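Local coordinates for thiol-activated cytolysin (Desulfobulbus propionicus, PDB 6NAL), which probably forms oligomeric beta-barrel pores in target membranes, as other cholesterol-dependent cytolysins do, at residues W218-L221 against A222-G225; V115-F118 against A119-R122; S253-E256 against L257-I261. One frame throughout, in Å; residues are numbered along the deposited sequence.

Contact 1 of 3, residues W218-L221 against A222-G225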
loop_
_atom_site.group_PDB
_atom_site.type_symbol
_atom_site.label_atom_id
_atom_site.label_comp_id
_atom_site.label_asym_id
_atom_site.label_seq_id
_atom_site.Cartn_x
_atom_site.Cartn_y
_atom_site.Cartn_z
ATOM N N TRP A 218 52.283 7.677 31.537
ATOM C CA TRP A 218 51.544 6.700 30.761
ATOM C C TRP A 218 50.934 5.670 31.692
ATOM O O TRP A 218 49.783 5.253 31.514
ATOM C CB TRP A 218 52.440 6.008 29.718
ATOM C CG TRP A 218 51.629 4.996 28.941
ATOM C CD1 TRP A 218 51.715 3.640 29.018
ATOM C CD2 TRP A 218 50.566 5.275 28.026
ATOM N NE1 TRP A 218 50.788 3.052 28.189
ATOM C CE2 TRP A 218 50.064 4.035 27.575
ATOM C CE3 TRP A 218 49.996 6.449 27.535
ATOM C CZ2 TRP A 218 49.017 3.938 26.669
ATOM C CZ3 TRP A 218 48.950 6.341 26.609
ATOM C CH2 TRP A 218 48.475 5.095 26.199
ATOM N N GLU A 219 51.682 5.276 32.719
ATOM C CA GLU A 219 51.220 4.227 33.613
ATOM C C GLU A 219 49.964 4.632 34.376
ATOM O O GLU A 219 49.124 3.780 34.682
ATOM C CB GLU A 219 52.345 3.851 34.574
ATOM C CG GLU A 219 52.126 2.512 35.208
ATOM C CD GLU A 219 52.358 1.377 34.230
ATOM O OE1 GLU A 219 53.163 1.557 33.270
ATOM O OE2 GLU A 219 51.728 0.311 34.427
ATOM N N ASP A 220 49.789 5.917 34.663
ATOM C CA ASP A 220 48.531 6.342 35.270
ATOM C C ASP A 220 47.357 6.171 34.315
ATOM O O ASP A 220 46.259 5.823 34.752
ATOM C CB ASP A 220 48.622 7.791 35.715
ATOM C CG ASP A 220 49.703 7.994 36.721
ATOM O OD1 ASP A 220 49.769 7.156 37.653
ATOM O OD2 ASP A 220 50.488 8.954 36.548
ATOM N N LEU A 221 47.552 6.459 33.025
ATOM C CA LEU A 221 46.477 6.283 32.058
ATOM C C LEU A 221 46.092 4.810 31.939
ATOM O O LEU A 221 44.906 4.475 32.003
ATOM C CB LEU A 221 46.898 6.838 30.700
ATOM C CG LEU A 221 46.684 8.320 30.432
ATOM C CD1 LEU A 221 47.487 9.226 31.287
ATOM C CD2 LEU A 221 47.075 8.586 28.967
ATOM N N ALA A 222 47.082 3.907 31.785
ATOM C CA ALA A 222 46.766 2.481 31.635
ATOM C C ALA A 222 46.001 1.939 32.845
ATOM O O ALA A 222 45.058 1.138 32.697
ATOM C CB ALA A 222 48.037 1.659 31.407
ATOM N N ARG A 223 46.374 2.386 34.047
ATOM C CA ARG A 223 45.666 1.977 35.262
ATOM C C ARG A 223 44.218 2.450 35.267
ATOM O O ARG A 223 43.364 1.812 35.886
ATOM C CB ARG A 223 46.367 2.545 36.496
ATOM C CG ARG A 223 47.663 1.858 36.904
ATOM C CD ARG A 223 48.481 2.859 37.765
ATOM N NE ARG A 223 49.819 2.363 38.009
ATOM C CZ ARG A 223 50.827 3.086 38.497
ATOM N NH1 ARG A 223 50.668 4.383 38.803
ATOM N NH2 ARG A 223 52.005 2.485 38.685
ATOM N N ALA A 224 43.926 3.585 34.631
ATOM C CA ALA A 224 42.565 4.095 34.573
ATOM C C ALA A 224 41.704 3.433 33.498
ATOM O O ALA A 224 40.486 3.661 33.499
ATOM C CB ALA A 224 42.597 5.605 34.348
ATOM N N GLY A 225 42.290 2.618 32.603
ATOM C CA GLY A 225 41.505 1.944 31.575
ATOM C C GLY A 225 42.010 2.065 30.145
ATOM O O GLY A 225 41.591 1.297 29.272
#
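The guanidinium of Arg223 has CG of Glu219 over one face, 3.3 Å above its plane and displaced toward the rim. Asp220 approaches the same group obliquely and puts OD1 3.1 Å from Arg223 NH1 in a salt bridge, the carboxylate and guanidinium planes 58° apart. Methylene and carboxylate thus meet one cation in different ways. The Glu219 carboxylate keeps a greater distance: OE2 lies 4.5 Å from Arg223 NE, well out of the guanidinium plane, so it can act through charge alone. On the neighbouring flank, Ala222 CB comes obliquely to Trp218 NE1 at 4.5 Å, and the indole goes on to rest against helix 2-12. Asp220 OD2 turns back to accept from Thr217 N, which ties down the carboxylate by its second oxygen.

Backbone bonds such as Arg223 N to Glu219 O (3.1 Å) carry the i to i+4 pattern of this short helix. Gly225, with phi at 130°, ends it in a Schellman motif, its N 3.1 Å from Ala222 O. Chemically, Asp220, near the start of the helix, salt-bridges Arg223 near its end, and Glu219 adds a more distant charge; together they probably offset part of the arginine's charge and favour the short helix electrostatically.

Contact 2 of 3, residues V115-F118 against A119-R122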
loop_
_atom_site.group_PDB
_atom_site.type_symbol
_atom_site.label_atom_id
_atom_site.label_comp_id
_atom_site.label_asym_id
_atom_site.label_seq_id
_atom_site.Cartn_x
_atom_site.Cartn_y
_atom_site.Cartn_z
ATOM N N VAL A 115 42.568 24.624 34.259
ATOM C CA VAL A 115 42.706 23.168 34.272
ATOM C C VAL A 115 41.314 22.547 34.189
ATOM O O VAL A 115 40.460 22.837 35.038
ATOM C CB VAL A 115 43.472 22.678 35.513
ATOM C CG1 VAL A 115 44.841 23.365 35.572
ATOM C CG2 VAL A 115 42.684 22.927 36.762
ATOM N N PRO A 116 41.035 21.699 33.187
ATOM C CA PRO A 116 39.660 21.220 33.004
ATOM C C PRO A 116 39.190 20.342 34.140
ATOM O O PRO A 116 39.414 19.129 34.160
ATOM C CB PRO A 116 39.720 20.414 31.704
ATOM C CG PRO A 116 41.009 20.805 31.040
ATOM C CD PRO A 116 41.944 21.119 32.185
ATOM N N THR A 117 38.526 20.958 35.095
ATOM C CA THR A 117 37.808 20.234 36.141
ATOM C C THR A 117 36.385 20.778 36.200
ATOM O O THR A 117 36.095 21.898 35.747
ATOM C CB THR A 117 38.463 20.361 37.503
ATOM O OG1 THR A 117 38.171 21.667 37.995
ATOM C CG2 THR A 117 40.030 20.184 37.343
ATOM N N PHE A 118 35.466 19.898 36.581
ATOM C CA PHE A 118 34.068 20.295 36.641
ATOM C C PHE A 118 33.887 21.606 37.402
ATOM O O PHE A 118 33.187 22.515 36.948
ATOM C CB PHE A 118 33.252 19.180 37.282
ATOM C CG PHE A 118 31.762 19.435 37.249
ATOM C CD1 PHE A 118 31.117 19.794 36.062
ATOM C CD2 PHE A 118 31.009 19.338 38.385
ATOM C CE1 PHE A 118 29.741 20.048 36.026
ATOM C CE2 PHE A 118 29.648 19.597 38.351
ATOM C CZ PHE A 118 29.017 19.956 37.163
ATOM N N ALA A 119 34.514 21.724 38.572
ATOM C CA ALA A 119 34.302 22.925 39.374
ATOM C C ALA A 119 34.918 24.142 38.696
ATOM O O ALA A 119 34.347 25.237 38.722
ATOM C CB ALA A 119 34.867 22.729 40.774
ATOM N N ASN A 120 36.065 23.963 38.053
ATOM C CA ASN A 120 36.677 25.066 37.317
ATOM C C ASN A 120 35.911 25.405 36.034
ATOM O O ASN A 120 35.696 26.591 35.722
ATOM C CB ASN A 120 38.137 24.711 37.023
ATOM C CG ASN A 120 39.032 24.830 38.272
ATOM O OD1 ASN A 120 38.613 25.353 39.312
ATOM N ND2 ASN A 120 40.262 24.353 38.161
ATOM N N VAL A 121 35.488 24.396 35.265
ATOM C CA VAL A 121 34.796 24.746 34.043
ATOM C C VAL A 121 33.470 25.378 34.400
ATOM O O VAL A 121 33.062 26.348 33.778
ATOM C CB VAL A 121 34.589 23.540 33.122
ATOM C CG1 VAL A 121 33.754 23.889 31.920
ATOM C CG2 VAL A 121 35.996 23.053 32.614
ATOM N N ARG A 122 32.792 24.867 35.428
ATOM C CA ARG A 122 31.475 25.387 35.769
ATOM C C ARG A 122 31.571 26.840 36.222
ATOM O O ARG A 122 30.825 27.705 35.758
ATOM C CB ARG A 122 30.842 24.519 36.852
ATOM C CG ARG A 122 29.406 24.962 37.246
ATOM C CD ARG A 122 28.700 23.969 38.208
ATOM N NE ARG A 122 29.587 23.544 39.301
ATOM C CZ ARG A 122 29.277 22.644 40.232
ATOM N NH1 ARG A 122 28.091 22.050 40.214
ATOM N NH2 ARG A 122 30.160 22.321 41.173
#
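Phe118 lays its ring against the guanidinium of Arg122, one helical turn further on. The two planes are 42° apart, so the groups overlap without stacking flat: Phe118 CE2 sits 3.4 Å above the guanidinium plane, toward its rim, and lies 3.5 Å from Arg122 NH1, while Arg122 NE stands over a face of the ring. The arginine side chain runs extended as far as CD and then bends at chi3 (45°), which folds the guanidinium back over the aromatic carbons. Phe118 also meets Asp69.

Just before Phe118, Thr117 is the N-cap. Its OG1 lies between N and the carbonyl carbon (chi1 75°) and accepts from Asn120 N at 3.1 Å, answering an amide that has no earlier helical carbonyl. Thr117 O in turn takes Val121 N at 2.6 Å, while Arg122 N bonds to Phe118 O at 2.8 Å. The Asn120 amide swings back toward the incoming chain, its ND2 giving Val115 O a long, weak bond of 3.5 Å. Within this same lead-in, Pro116 O accepts from Lys95 and Tyr72, and Val121 packs on Tyr72 and Pro73, so the start of helix 118-133 is seated on neighbouring loops. The chemistry divides the labour: hydroxyl and carbonyl of one threonine satisfy the amides of Asn120 and Val121, while the exposed arginine sets one flat face of its guanidinium against the aromatic ring.

Contact 3 of 3, residues S253-E256 against L257-I261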
loop_
_atom_site.group_PDB
_atom_site.type_symbol
_atom_site.label_atom_id
_atom_site.label_comp_id
_atom_site.label_asym_id
_atom_site.label_seq_id
_atom_site.Cartn_x
_atom_site.Cartn_y
_atom_site.Cartn_z
ATOM N N SER A 253 -4.802 2.058 17.333
ATOM C CA SER A 253 -3.732 1.540 16.499
ATOM C C SER A 253 -2.668 2.610 16.256
ATOM O O SER A 253 -2.956 3.815 16.287
ATOM C CB SER A 253 -4.309 1.105 15.171
ATOM O OG SER A 253 -4.666 2.266 14.431
ATOM N N SER A 254 -1.435 2.150 15.988
ATOM C CA SER A 254 -0.358 3.052 15.601
ATOM C C SER A 254 -0.810 4.018 14.518
ATOM O O SER A 254 -0.481 5.204 14.542
ATOM C CB SER A 254 0.843 2.263 15.089
ATOM O OG SER A 254 1.042 1.131 15.870
ATOM N N THR A 255 -1.481 3.498 13.500
ATOM C CA THR A 255 -1.813 4.322 12.347
ATOM C C THR A 255 -2.811 5.401 12.741
ATOM O O THR A 255 -2.691 6.559 12.321
ATOM C CB THR A 255 -2.384 3.451 11.227
ATOM O OG1 THR A 255 -1.391 2.495 10.793
ATOM C CG2 THR A 255 -2.862 4.340 10.086
ATOM N N GLU A 256 -3.808 5.028 13.549
ATOM C CA GLU A 256 -4.826 5.980 13.968
ATOM C C GLU A 256 -4.275 6.930 15.035
ATOM O O GLU A 256 -4.614 8.115 15.032
ATOM C CB GLU A 256 -6.081 5.236 14.459
ATOM C CG GLU A 256 -7.397 5.925 14.063
ATOM C CD GLU A 256 -8.529 4.942 13.748
ATOM O OE1 GLU A 256 -8.597 3.904 14.456
ATOM O OE2 GLU A 256 -9.339 5.208 12.807
ATOM N N LEU A 257 -3.407 6.452 15.931
ATOM C CA LEU A 257 -2.735 7.377 16.848
ATOM C C LEU A 257 -1.925 8.420 16.069
ATOM O O LEU A 257 -2.116 9.626 16.243
ATOM C CB LEU A 257 -1.851 6.601 17.833
ATOM C CG LEU A 257 -1.154 7.420 18.929
ATOM C CD1 LEU A 257 -2.172 8.093 19.843
ATOM C CD2 LEU A 257 -0.256 6.584 19.758
ATOM N N GLU A 258 -1.066 7.976 15.149
ATOM C CA GLU A 258 -0.242 8.918 14.389
ATOM C C GLU A 258 -1.098 9.901 13.597
ATOM O O GLU A 258 -0.795 11.099 13.550
ATOM C CB GLU A 258 0.718 8.139 13.477
ATOM C CG GLU A 258 1.573 9.001 12.530
ATOM C CD GLU A 258 2.781 8.261 11.945
ATOM O OE1 GLU A 258 2.617 7.093 11.505
ATOM O OE2 GLU A 258 3.892 8.856 11.912
ATOM N N THR A 259 -2.178 9.427 12.967
ATOM C CA THR A 259 -2.994 10.344 12.183
ATOM C C THR A 259 -3.699 11.382 13.053
ATOM O O THR A 259 -3.861 12.529 12.633
ATOM C CB THR A 259 -4.036 9.574 11.372
ATOM O OG1 THR A 259 -3.361 8.624 10.547
ATOM C CG2 THR A 259 -4.882 10.559 10.504
ATOM N N THR A 260 -4.228 10.966 14.203
ATOM C CA THR A 260 -4.934 11.891 15.080
ATOM C C THR A 260 -3.988 12.973 15.594
ATOM O O THR A 260 -4.295 14.169 15.520
ATOM C CB THR A 260 -5.591 11.104 16.231
ATOM O OG1 THR A 260 -6.313 9.990 15.692
ATOM C CG2 THR A 260 -6.610 11.994 16.958
ATOM N N ILE A 261 -2.823 12.561 16.107
ATOM C CA ILE A 261 -1.849 13.519 16.607
ATOM C C ILE A 261 -1.306 14.390 15.480
ATOM O O ILE A 261 -0.929 15.549 15.708
ATOM C CB ILE A 261 -0.673 12.809 17.315
ATOM C CG1 ILE A 261 -1.119 11.913 18.449
ATOM C CG2 ILE A 261 0.365 13.852 17.852
ATOM C CD1 ILE A 261 -2.102 12.598 19.329
#
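Thr259 and Thr260 each send a hydroxyl back to the carbonyl that their own amide already uses. Thr255 O accepts from Thr259 OG1 at 2.8 Å and from Thr259 N at 3.0 Å; Glu256 O accepts from Thr260 OG1 at 2.6 Å and from Thr260 N, likewise 3.0 Å away. In both cases hydroxyl and amide come in from opposite faces of the carbonyl plane, each tilted by just under or about 30°, so the two donors do not compete for one direction. Both side chains can do this because OG1 lies beside the backbone N, with chi1 of -57° at Thr259 and -49° at Thr260; the methyl is thereby turned opposite that N.

Ser253 opens the helix as its N-cap: its OG takes Glu256 N at 3.0 Å, and its carbonyl takes Leu257 N at 2.7 Å. Ser254 O follows with Glu258 N. The first-turn amides of Glu256 and Leu257 are thus answered by the side chain and the carbonyl of one serine. Other polar ends are paired beyond the two segments: Thr255 OG1 accepts from Thr360 N in strand 349-372, and Glu258 OE2 forms a salt bridge with Lys262.

Around this, Leu257 and Ile261 pack on Tyr189 and Ile287 of flanking strands, and Thr260 reaches helix 279-284. In sequence, helix 254-264 falls between strands 232-250 and 287-294, a place consistent with the helices that unfold into a membrane-spanning hairpin in related cytolysins. Chemically, the hydroxyls of Thr259 and Thr260 are satisfied within the helix, so Thr260 can be buried beside Leu280, Leu284 and Ile287 without its hydroxyl needing a partner from those neighbours.

All three are local contacts at or within three separate helices, and they follow one another along the chain as contact 2 (helix 118-133), contact 1 (helix 218-224) and contact 3 (helix 254-264). Contacts 1 and 2 sit at the same end of the elongated molecule, their centres 21 Å apart. Contact 3 lies much nearer the middle, with centres 53 Å from contact 1 and 47 Å from contact 2. None touches another. The large antiparallel sheet connects them: strand 110-114 leads toward contact 2, while strand 232-250 runs on from contact 1 toward contact 3. N-caps at contacts 2 and 3, and a salt bridge with a Schellman end at contact 1, stabilise the helices locally, in parts of the toxin that probably move differently during pore formation.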